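Side-chain contacts in Abbfa_003403 (Acinetobacter baumannii, PDB 4ZXH), which probably builds peptides without the ribosome, joining activated amino acids through its condensation, adenylation, carrier and thioesterase domains: residues 18-21 with 22-25; 112-115 with 116-119; 395-398 with 399-402; 425-428 with 429-432. All blocks are in the same frame, centred on the assembly; numbering follows the deposited sequence.

Contact 1: 18-21 with 22-25; sequences AISS and EQLG. With PNS (4'-phosphopantetheine), chain B.
A capping box formed by S20 and Q23 starts helix 21-32 of the condensation domain, where the chain leaves strand 13-18 and coils up. Its two arms are unequal. The backbone N-H of S20 runs almost straight to the Q23 amide, with S20 N and Q23 OE1 3.0 Å apart, an N-H...O angle of 174°, and the donor in the carbonyl plane. The reciprocal arm, from Q23 N to S20 OG, is 3.2 Å long and weak. A chi1 of 66° sets S20 OG between its own backbone N and carbonyl carbon, and so turns the hydroxyl back over the first helical turn. Beneath it, S20 O accepts from the backbone N of both Q23 and L24. The far end of the Q23 amide is held as well, because NE2 donates to Q84 OE1 and A148 O; bonds at both ends should fix the rotation of this buried group. Beside the box, I19 crosses the Q23 side chain, and I19 CD1 reaches L24 CB at 4.1 Å, an apolar pair that also packs on I82. Right after L24, G25 has no side chain, and its CA approaches O35 of the phosphopantetheine arm at 3.2 Å. A polar cap followed closely by a cofactor-lining glycine thus combines the classical capping box of a helix N terminus with a wall of the pantetheine pocket.

Contact 2: 112-115 with 116-119; sequences EQDT and KQPF
K116 lies back over the last turn of helix 104-115, and with Q117 and D114 it illustrates how a helix C terminus is finished as the chain runs off into a loop. The backbone of K116 still follows the helix, though loosely: its N-H is shared between E112 O and Q113 O, and both bonds are weak. Its side chain does more. The methylene groups, extended beyond CG, pass alongside the carbonyl oxygen of E112, with K116 CB 3.6 Å and K116 CD 3.7 Å from E112 O. This course carries the amine beyond the helix to a salt bridge with E398. E112 may add a weak electrostatic pull, K116 NZ and E112 OE1 being 5.6 Å apart; the E112 carboxylate is engaged through OE2 with the backbone N of R395. Q117 closes the turn with the straightest of the three backbone bonds, from Q117 N to D114 O at 3.3 Å with an N-H...O angle of 163°. The donor stands well above the carbonyl plane, 59° out of it. Beyond it, the Q117 and D114 side chains run side by side and point the same way. Y132 takes up the acid through OD2, while T115 packs its side chain on A142 and V144 of strand 138-146 and on V42 of strand 40-49. The carboxylate and amide planes of D114 and Q117 differ by 25°, and D114 OD1 and Q117 NE2, 3.9 Å apart, are near without a hydrogen bond.

Contact 3: 395-398 with 399-402; sequences RQQE and GQLD. With PNS (4'-phosphopantetheine), chain B.
Q397 and Q400 meet because each turns CG anti to its own carbonyl carbon, at chi1 -35° and -72° respectively, and then extends. The two side chains cross at a slant and their amides come together obliquely, the planes 50° apart. Only a weak hydrogen bond results, from Q400 NE2 to Q397 OE1 at 3.1 Å. The same Q400 NE2 has a stronger partner in the carbonyl oxygen of A38, which sets the direction of the amide, and Q397 supplements it. With NE2 held in this way, the other end of the group faces the phosphopantetheine arm: Q400 OE1 lies 3.1 Å from C43, next to the terminal sulfur, and L401 CD1 lies 3.7 Å from S44. The loop leads from strand 387-391, in the sheet that contains strand 40-49, to strand 403-411 in the other sheet of the condensation domain, and so belongs to the crossover between its two lobes while lining the pantetheine pocket. G399, at the bend, has positive backbone torsions at which a CB would be jammed against E398 O, so the conformation by itself calls for glycine; its carbonyl oxygen is bonded to H227 ND1. Before the bend, R395 grips E398 side-on with two nitrogens. E398 OE2 receives R395 NE on its syn lone pair at 2.9 Å, close to the guanidinium plane; R395 NH2 reaches E398 OE1 at 3.2 Å on a more tilted path. S231 OG also binds E398 OE2, and K116 NZ is a second partner of OE1.

Contact 4: 425-428 with 429-432; sequences LFSA and QSAE
Q429, the first residue of the segment 429-432, rests its CB 3.8 Å from S427 OG, and from there its extended chain leads away from the turn. S430 follows and makes the capping contact: its backbone N donates to S427 OG at 3.1 Å, with an N-H...O angle of 155°. The serine hydroxyl can receive that bond because S427 OG sits between its backbone N and carbonyl carbon, at chi1 69°, curled over the start of the helix. S430 OG, 3.2 Å from S427 OG, has its main partner in D218 OD2, which also accepts from the backbone N of S427; one carboxylate oxygen thus ties the residue before the helix to the third residue within it. S430 CB also lies 4.5 Å from F426 CB, while one face of the F426 ring is covered near its rim by L425 CB. The bond from S430 N to S427 OG makes S427 the N-cap: it stands immediately before helix 428-447, which follows strand 414-422. At A431 the regular helical bonding has begun, its N donating to S427 O at 3.1 Å. The methyl of A431 lies beside A428 O, CB to O 3.5 Å, and turns to Y421 of that strand, against which F426 and A428 also pack. E432 continues the ladder, with its N bonded to A428 O at 3.0 Å. Its CG is anti to the backbone N, chi1 178°, and the chain bends at chi2, taking the carboxylate away from the cap to a weak bond from Q436 NE2.

All four contacts are local, and along the chain they come in series, with none nested and none crossing. Contact 1 closes the turn from strand 13-18 into helix 21-32, contact 2 the exit from helix 104-115, contact 3 a bend in the loop from strand 387-391 to strand 403-411, and contact 4 the entry to helix 428-447. In space, contact 3 is the link between neighbours: it meets contact 2 through the salt bridge already described and through E112 to the backbone N of R395, and contact 4 by packing of D402 on L425 and F426. Contact 1 stands apart, about 10 Å from contact 3 between nearest atoms, yet both border the phosphopantetheine arm.

Contact 1: 18-21 with 22-25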
loop_
_atom_site.group_PDB
_atom_site.type_symbol
_atom_site.label_atom_id
_atom_site.label_comp_id
_atom_site.label_asym_id
_atom_site.label_seq_id
_atom_site.Cartn_x
_atom_site.Cartn_y
_atom_site.Cartn_z
ATOM N N ALA A 18 -12.668 12.501 -31.311
ATOM C CA ALA A 18 -11.747 11.907 -30.365
ATOM C C ALA A 18 -11.530 12.854 -29.191
ATOM O O ALA A 18 -11.823 14.043 -29.298
ATOM C CB ALA A 18 -10.442 11.594 -31.041
ATOM N N ILE A 19 -11.036 12.336 -28.068
ATOM C CA ILE A 19 -10.531 13.215 -27.016
ATOM C C ILE A 19 -9.037 13.361 -27.254
ATOM O O ILE A 19 -8.437 12.572 -27.995
ATOM C CB ILE A 19 -10.793 12.685 -25.587
ATOM C CG1 ILE A 19 -10.089 11.354 -25.358
ATOM C CG2 ILE A 19 -12.265 12.472 -25.342
ATOM C CD1 ILE A 19 -10.042 10.953 -23.882
ATOM N N SER A 20 -8.447 14.387 -26.654
ATOM C CA SER A 20 -7.008 14.622 -26.743
ATOM C C SER A 20 -6.277 13.812 -25.694
ATOM O O SER A 20 -6.885 13.373 -24.719
ATOM C CB SER A 20 -6.700 16.090 -26.533
ATOM O OG SER A 20 -7.021 16.441 -25.196
ATOM N N SER A 21 -4.973 13.645 -25.859
ATOM C CA SER A 21 -4.175 13.001 -24.811
ATOM C C SER A 21 -4.136 13.801 -23.493
ATOM O O SER A 21 -3.988 13.216 -22.406
ATOM C CB SER A 21 -2.759 12.751 -25.312
ATOM O OG SER A 21 -2.754 11.725 -26.297
ATOM N N GLU A 22 -4.289 15.123 -23.582
ATOM C CA GLU A 22 -4.345 15.963 -22.387
ATOM C C GLU A 22 -5.628 15.733 -21.595
ATOM O O GLU A 22 -5.707 16.062 -20.416
ATOM C CB GLU A 22 -4.242 17.435 -22.756
ATOM C CG GLU A 22 -2.921 17.842 -23.384
ATOM C CD GLU A 22 -2.912 17.636 -24.883
ATOM O OE1 GLU A 22 -3.633 16.733 -25.350
ATOM O OE2 GLU A 22 -2.233 18.408 -25.594
ATOM N N GLN A 23 -6.634 15.179 -22.262
ATOM C CA GLN A 23 -7.915 14.898 -21.635
ATOM C C GLN A 23 -7.978 13.481 -21.050
ATOM O O GLN A 23 -8.673 13.225 -20.066
ATOM C CB GLN A 23 -9.032 15.073 -22.659
ATOM C CG GLN A 23 -9.561 16.492 -22.817
ATOM C CD GLN A 23 -10.556 16.575 -23.953
ATOM O OE1 GLN A 23 -10.282 16.137 -25.068
ATOM N NE2 GLN A 23 -11.738 17.093 -23.663
ATOM N N LEU A 24 -7.262 12.561 -21.683
ATOM C CA LEU A 24 -7.306 11.154 -21.325
ATOM C C LEU A 24 -7.003 10.912 -19.849
ATOM O O LEU A 24 -7.726 10.180 -19.172
ATOM C CB LEU A 24 -6.322 10.387 -22.204
ATOM C CG LEU A 24 -5.909 8.975 -21.828
ATOM C CD1 LEU A 24 -7.116 8.094 -21.751
ATOM C CD2 LEU A 24 -4.921 8.471 -22.881
ATOM N N GLY A 25 -5.946 11.535 -19.346
ATOM C CA GLY A 25 -5.544 11.307 -17.970
ATOM C C GLY A 25 -6.582 11.750 -16.953
ATOM O O GLY A 25 -6.876 11.026 -16.008
HETATM O O23 PNS B . -1.851 4.211 -15.263
HETATM P P24 PNS B . -2.212 4.615 -16.668
HETATM O O25 PNS B . -1.407 4.048 -17.805
HETATM O O27 PNS B . -2.049 6.220 -16.697
HETATM C C28 PNS B . -2.740 7.035 -15.756
HETATM C C29 PNS B . -2.450 8.493 -16.064
HETATM C C30 PNS B . -2.901 8.709 -17.510
HETATM C C31 PNS B . -0.950 8.753 -15.917
HETATM C C32 PNS B . -3.206 9.386 -15.068
HETATM O O33 PNS B . -3.006 8.828 -13.759
HETATM C C34 PNS B . -2.725 10.822 -15.156
HETATM O O35 PNS B . -2.835 11.488 -16.184
HETATM N N36 PNS B . -2.181 11.369 -14.078
HETATM C C37 PNS B . -1.688 12.737 -14.063
HETATM C C38 PNS B . -2.467 13.496 -12.990
HETATM C C39 PNS B . -2.625 14.927 -13.403
HETATM O O40 PNS B . -2.813 15.223 -14.574
HETATM N N41 PNS B . -2.540 15.790 -12.400
HETATM C C42 PNS B . -2.653 17.228 -12.451
HETATM C C43 PNS B . -2.133 17.624 -11.084
HETATM S S44 PNS B . -0.405 18.082 -11.274
#

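Contact 2: 112-115 with 116-119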
loop_
_atom_site.group_PDB
_atom_site.type_symbol
_atom_site.label_atom_id
_atom_site.label_comp_id
_atom_site.label_asym_id
_atom_site.label_seq_id
_atom_site.Cartn_x
_atom_site.Cartn_y
_atom_site.Cartn_z
ATOM N N GLU A 112 -18.584 24.989 -0.809
ATOM C CA GLU A 112 -17.516 24.018 -1.025
ATOM C C GLU A 112 -18.112 22.614 -1.186
ATOM O O GLU A 112 -17.812 21.935 -2.166
ATOM C CB GLU A 112 -16.479 24.073 0.105
ATOM C CG GLU A 112 -15.508 25.273 -0.049
ATOM C CD GLU A 112 -14.814 25.706 1.253
ATOM O OE1 GLU A 112 -15.075 25.087 2.314
ATOM O OE2 GLU A 112 -14.011 26.675 1.211
ATOM N N GLN A 113 -18.988 22.188 -0.274
ATOM C CA GLN A 113 -19.546 20.844 -0.399
ATOM C C GLN A 113 -20.417 20.703 -1.655
ATOM O O GLN A 113 -20.340 19.679 -2.325
ATOM C CB GLN A 113 -20.323 20.456 0.861
ATOM C CG GLN A 113 -20.041 19.027 1.363
ATOM C CD GLN A 113 -18.577 18.772 1.785
ATOM O OE1 GLN A 113 -17.710 19.659 1.723
ATOM N NE2 GLN A 113 -18.308 17.543 2.225
ATOM N N ASP A 114 -21.192 21.722 -2.013
ATOM C CA ASP A 114 -22.013 21.648 -3.226
ATOM C C ASP A 114 -21.198 21.503 -4.511
ATOM O O ASP A 114 -21.525 20.684 -5.369
ATOM C CB ASP A 114 -22.906 22.877 -3.342
ATOM C CG ASP A 114 -24.158 22.769 -2.501
ATOM O OD1 ASP A 114 -24.253 21.802 -1.717
ATOM O OD2 ASP A 114 -25.049 23.645 -2.648
ATOM N N THR A 115 -20.141 22.300 -4.644
ATOM C CA THR A 115 -19.317 22.283 -5.850
ATOM C C THR A 115 -18.445 21.031 -5.968
ATOM O O THR A 115 -17.933 20.751 -7.038
ATOM C CB THR A 115 -18.395 23.534 -5.933
ATOM O OG1 THR A 115 -17.443 23.525 -4.863
ATOM C CG2 THR A 115 -19.215 24.832 -5.886
ATOM N N LYS A 116 -18.268 20.285 -4.879
ATOM C CA LYS A 116 -17.528 19.015 -4.927
ATOM C C LYS A 116 -18.371 17.805 -5.348
ATOM O O LYS A 116 -17.873 16.676 -5.367
ATOM C CB LYS A 116 -16.882 18.718 -3.567
ATOM C CG LYS A 116 -15.502 19.292 -3.461
ATOM C CD LYS A 116 -15.017 19.459 -2.033
ATOM C CE LYS A 116 -13.848 20.459 -2.065
ATOM N NZ LYS A 116 -13.252 20.708 -0.720
ATOM N N GLN A 117 -19.645 18.017 -5.654
ATOM C CA GLN A 117 -20.463 16.909 -6.129
ATOM C C GLN A 117 -19.831 16.491 -7.442
ATOM O O GLN A 117 -19.386 17.332 -8.223
ATOM C CB GLN A 117 -21.932 17.305 -6.271
ATOM C CG GLN A 117 -22.642 17.450 -4.923
ATOM C CD GLN A 117 -23.791 18.487 -4.902
ATOM O OE1 GLN A 117 -24.034 19.229 -5.862
ATOM N NE2 GLN A 117 -24.485 18.543 -3.773
ATOM N N PRO A 118 -19.705 15.188 -7.647
ATOM C CA PRO A 118 -18.865 14.685 -8.733
ATOM C C PRO A 118 -19.592 14.728 -10.055
ATOM O O PRO A 118 -20.812 14.736 -10.032
ATOM C CB PRO A 118 -18.579 13.229 -8.309
ATOM C CG PRO A 118 -19.766 12.840 -7.528
ATOM C CD PRO A 118 -20.223 14.107 -6.799
ATOM N N PHE A 119 -18.862 14.740 -11.166
ATOM C CA PHE A 119 -19.470 14.663 -12.488
ATOM C C PHE A 119 -19.405 13.241 -13.043
ATOM O O PHE A 119 -18.479 12.502 -12.750
ATOM C CB PHE A 119 -18.762 15.603 -13.473
ATOM C CG PHE A 119 -18.986 17.070 -13.211
ATOM C CD1 PHE A 119 -19.976 17.771 -13.897
ATOM C CD2 PHE A 119 -18.176 17.762 -12.320
ATOM C CE1 PHE A 119 -20.173 19.114 -13.674
ATOM C CE2 PHE A 119 -18.366 19.106 -12.092
ATOM C CZ PHE A 119 -19.367 19.787 -12.766
#

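Contact 3: 395-398 with 399-402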
loop_
_atom_site.group_PDB
_atom_site.type_symbol
_atom_site.label_atom_id
_atom_site.label_comp_id
_atom_site.label_asym_id
_atom_site.label_seq_id
_atom_site.Cartn_x
_atom_site.Cartn_y
_atom_site.Cartn_z
ATOM N N ARG A 395 -12.513 26.784 -1.335
ATOM C CA ARG A 395 -11.614 25.650 -1.496
ATOM C C ARG A 395 -12.001 24.870 -2.769
ATOM O O ARG A 395 -13.172 24.568 -2.987
ATOM C CB ARG A 395 -11.663 24.741 -0.276
ATOM C CG ARG A 395 -10.970 25.296 0.970
ATOM C CD ARG A 395 -11.304 24.448 2.220
ATOM N NE ARG A 395 -10.986 23.027 2.058
ATOM C CZ ARG A 395 -11.272 22.076 2.945
ATOM N NH1 ARG A 395 -11.896 22.368 4.078
ATOM N NH2 ARG A 395 -10.931 20.822 2.695
ATOM N N GLN A 396 -11.036 24.575 -3.631
ATOM C CA GLN A 396 -11.355 23.853 -4.860
ATOM C C GLN A 396 -10.145 23.094 -5.428
ATOM O O GLN A 396 -8.994 23.358 -5.063
ATOM C CB GLN A 396 -11.931 24.821 -5.906
ATOM C CG GLN A 396 -11.047 25.983 -6.263
ATOM C CD GLN A 396 -10.274 25.704 -7.527
ATOM O OE1 GLN A 396 -10.862 25.422 -8.583
ATOM N NE2 GLN A 396 -8.943 25.727 -7.425
ATOM N N GLN A 397 -10.431 22.155 -6.326
ATOM C CA GLN A 397 -9.457 21.165 -6.809
ATOM C C GLN A 397 -8.545 20.625 -5.695
ATOM O O GLN A 397 -7.328 20.841 -5.699
ATOM C CB GLN A 397 -8.566 21.725 -7.928
ATOM C CG GLN A 397 -9.220 22.706 -8.899
ATOM C CD GLN A 397 -8.587 22.771 -10.286
ATOM O OE1 GLN A 397 -7.568 22.160 -10.559
ATOM N NE2 GLN A 397 -9.127 23.644 -11.108
ATOM N N GLU A 398 -9.121 19.914 -4.742
ATOM C CA GLU A 398 -8.299 19.349 -3.684
ATOM C C GLU A 398 -8.129 17.845 -3.849
ATOM O O GLU A 398 -9.079 17.135 -4.191
ATOM C CB GLU A 398 -8.893 19.684 -2.317
ATOM C CG GLU A 398 -8.861 21.159 -2.040
ATOM C CD GLU A 398 -9.577 21.548 -0.766
ATOM O OE1 GLU A 398 -10.596 20.903 -0.438
ATOM O OE2 GLU A 398 -9.145 22.534 -0.117
ATOM N N GLY A 399 -6.904 17.373 -3.629
ATOM C CA GLY A 399 -6.614 15.951 -3.608
ATOM C C GLY A 399 -6.152 15.352 -4.923
ATOM O O GLY A 399 -6.343 14.157 -5.175
ATOM N N GLN A 400 -5.548 16.167 -5.772
ATOM C CA GLN A 400 -5.020 15.649 -7.019
ATOM C C GLN A 400 -3.773 14.846 -6.754
ATOM O O GLN A 400 -3.599 13.759 -7.308
ATOM C CB GLN A 400 -4.710 16.780 -7.993
ATOM C CG GLN A 400 -5.947 17.414 -8.568
ATOM C CD GLN A 400 -5.617 18.645 -9.358
ATOM O OE1 GLN A 400 -4.441 19.006 -9.483
ATOM N NE2 GLN A 400 -6.649 19.298 -9.915
ATOM N N LEU A 401 -2.916 15.391 -5.890
ATOM C CA LEU A 401 -1.638 14.781 -5.554
ATOM C C LEU A 401 -1.474 14.646 -4.053
ATOM O O LEU A 401 -2.407 14.907 -3.307
ATOM C CB LEU A 401 -0.497 15.599 -6.138
ATOM C CG LEU A 401 -0.475 15.732 -7.662
ATOM C CD1 LEU A 401 0.676 16.654 -8.062
ATOM C CD2 LEU A 401 -0.353 14.350 -8.326
ATOM N N ASP A 402 -0.293 14.221 -3.613
ATOM C CA ASP A 402 -0.007 14.115 -2.187
ATOM C C ASP A 402 0.144 15.509 -1.619
ATOM O O ASP A 402 -0.367 15.819 -0.533
ATOM C CB ASP A 402 1.262 13.302 -1.928
ATOM C CG ASP A 402 1.042 11.810 -2.059
ATOM O OD1 ASP A 402 -0.012 11.403 -2.590
ATOM O OD2 ASP A 402 1.926 11.038 -1.625
HETATM O O23 PNS B . -1.851 4.211 -15.263
HETATM P P24 PNS B . -2.212 4.615 -16.668
HETATM O O25 PNS B . -1.407 4.048 -17.805
HETATM O O27 PNS B . -2.049 6.220 -16.697
HETATM C C28 PNS B . -2.740 7.035 -15.756
HETATM C C29 PNS B . -2.450 8.493 -16.064
HETATM C C30 PNS B . -2.901 8.709 -17.510
HETATM C C31 PNS B . -0.950 8.753 -15.917
HETATM C C32 PNS B . -3.206 9.386 -15.068
HETATM O O33 PNS B . -3.006 8.828 -13.759
HETATM C C34 PNS B . -2.725 10.822 -15.156
HETATM O O35 PNS B . -2.835 11.488 -16.184
HETATM N N36 PNS B . -2.181 11.369 -14.078
HETATM C C37 PNS B . -1.688 12.737 -14.063
HETATM C C38 PNS B . -2.467 13.496 -12.990
HETATM C C39 PNS B . -2.625 14.927 -13.403
HETATM O O40 PNS B . -2.813 15.223 -14.574
HETATM N N41 PNS B . -2.540 15.790 -12.400
HETATM C C42 PNS B . -2.653 17.228 -12.451
HETATM C C43 PNS B . -2.133 17.624 -11.084
HETATM S S44 PNS B . -0.405 18.082 -11.274
#

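Contact 4: 425-428 with 429-432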
loop_
_atom_site.group_PDB
_atom_site.type_symbol
_atom_site.label_atom_id
_atom_site.label_comp_id
_atom_site.label_asym_id
_atom_site.label_seq_id
_atom_site.Cartn_x
_atom_site.Cartn_y
_atom_site.Cartn_z
ATOM N N LEU A 425 -2.968 11.580 4.384
ATOM C CA LEU A 425 -1.544 11.428 4.615
ATOM C C LEU A 425 -1.010 12.434 5.637
ATOM O O LEU A 425 -0.157 12.100 6.466
ATOM C CB LEU A 425 -0.792 11.576 3.299
ATOM C CG LEU A 425 -1.370 10.712 2.183
ATOM C CD1 LEU A 425 -0.486 10.786 0.952
ATOM C CD2 LEU A 425 -1.543 9.279 2.648
ATOM N N PHE A 426 -1.517 13.662 5.578
ATOM C CA PHE A 426 -0.991 14.736 6.409
ATOM C C PHE A 426 -2.033 15.386 7.312
ATOM O O PHE A 426 -3.216 15.499 6.962
ATOM C CB PHE A 426 -0.351 15.790 5.518
ATOM C CG PHE A 426 0.784 15.265 4.703
ATOM C CD1 PHE A 426 1.963 14.863 5.318
ATOM C CD2 PHE A 426 0.675 15.151 3.330
ATOM C CE1 PHE A 426 3.029 14.359 4.571
ATOM C CE2 PHE A 426 1.733 14.658 2.569
ATOM C CZ PHE A 426 2.910 14.265 3.192
ATOM N N SER A 427 -1.584 15.806 8.487
ATOM C CA SER A 427 -2.436 16.532 9.417
ATOM C C SER A 427 -2.426 18.024 9.071
ATOM O O SER A 427 -1.566 18.483 8.315
ATOM C CB SER A 427 -1.961 16.310 10.851
ATOM O OG SER A 427 -0.708 16.952 11.072
ATOM N N ALA A 428 -3.370 18.781 9.624
ATOM C CA ALA A 428 -3.394 20.224 9.389
ATOM C C ALA A 428 -2.136 20.842 9.955
ATOM O O ALA A 428 -1.565 21.763 9.375
ATOM C CB ALA A 428 -4.622 20.861 10.018
ATOM N N GLN A 429 -1.697 20.297 11.086
ATOM C CA GLN A 429 -0.516 20.797 11.771
ATOM C C GLN A 429 0.738 20.623 10.916
ATOM O O GLN A 429 1.594 21.508 10.877
ATOM C CB GLN A 429 -0.359 20.095 13.112
ATOM C CG GLN A 429 0.278 20.959 14.172
ATOM C CD GLN A 429 -0.045 20.483 15.582
ATOM O OE1 GLN A 429 -0.710 19.456 15.771
ATOM N NE2 GLN A 429 0.406 21.244 16.582
ATOM N N SER A 430 0.832 19.492 10.221
ATOM C CA SER A 430 1.945 19.232 9.306
ATOM C C SER A 430 1.931 20.154 8.098
ATOM O O SER A 430 2.984 20.532 7.586
ATOM C CB SER A 430 1.920 17.783 8.825
ATOM O OG SER A 430 2.272 16.900 9.873
ATOM N N ALA A 431 0.740 20.499 7.620
ATOM C CA ALA A 431 0.653 21.414 6.495
ATOM C C ALA A 431 1.199 22.758 6.930
ATOM O O ALA A 431 2.020 23.356 6.228
ATOM C CB ALA A 431 -0.769 21.536 6.001
ATOM N N GLU A 432 0.764 23.211 8.108
ATOM C CA GLU A 432 1.222 24.485 8.649
ATOM C C GLU A 432 2.740 24.477 8.739
ATOM O O GLU A 432 3.401 25.419 8.296
ATOM C CB GLU A 432 0.574 24.778 10.004
ATOM C CG GLU A 432 1.044 26.081 10.651
ATOM C CD GLU A 432 0.615 27.352 9.898
ATOM O OE1 GLU A 432 -0.435 27.344 9.215
ATOM O OE2 GLU A 432 1.351 28.363 9.981
#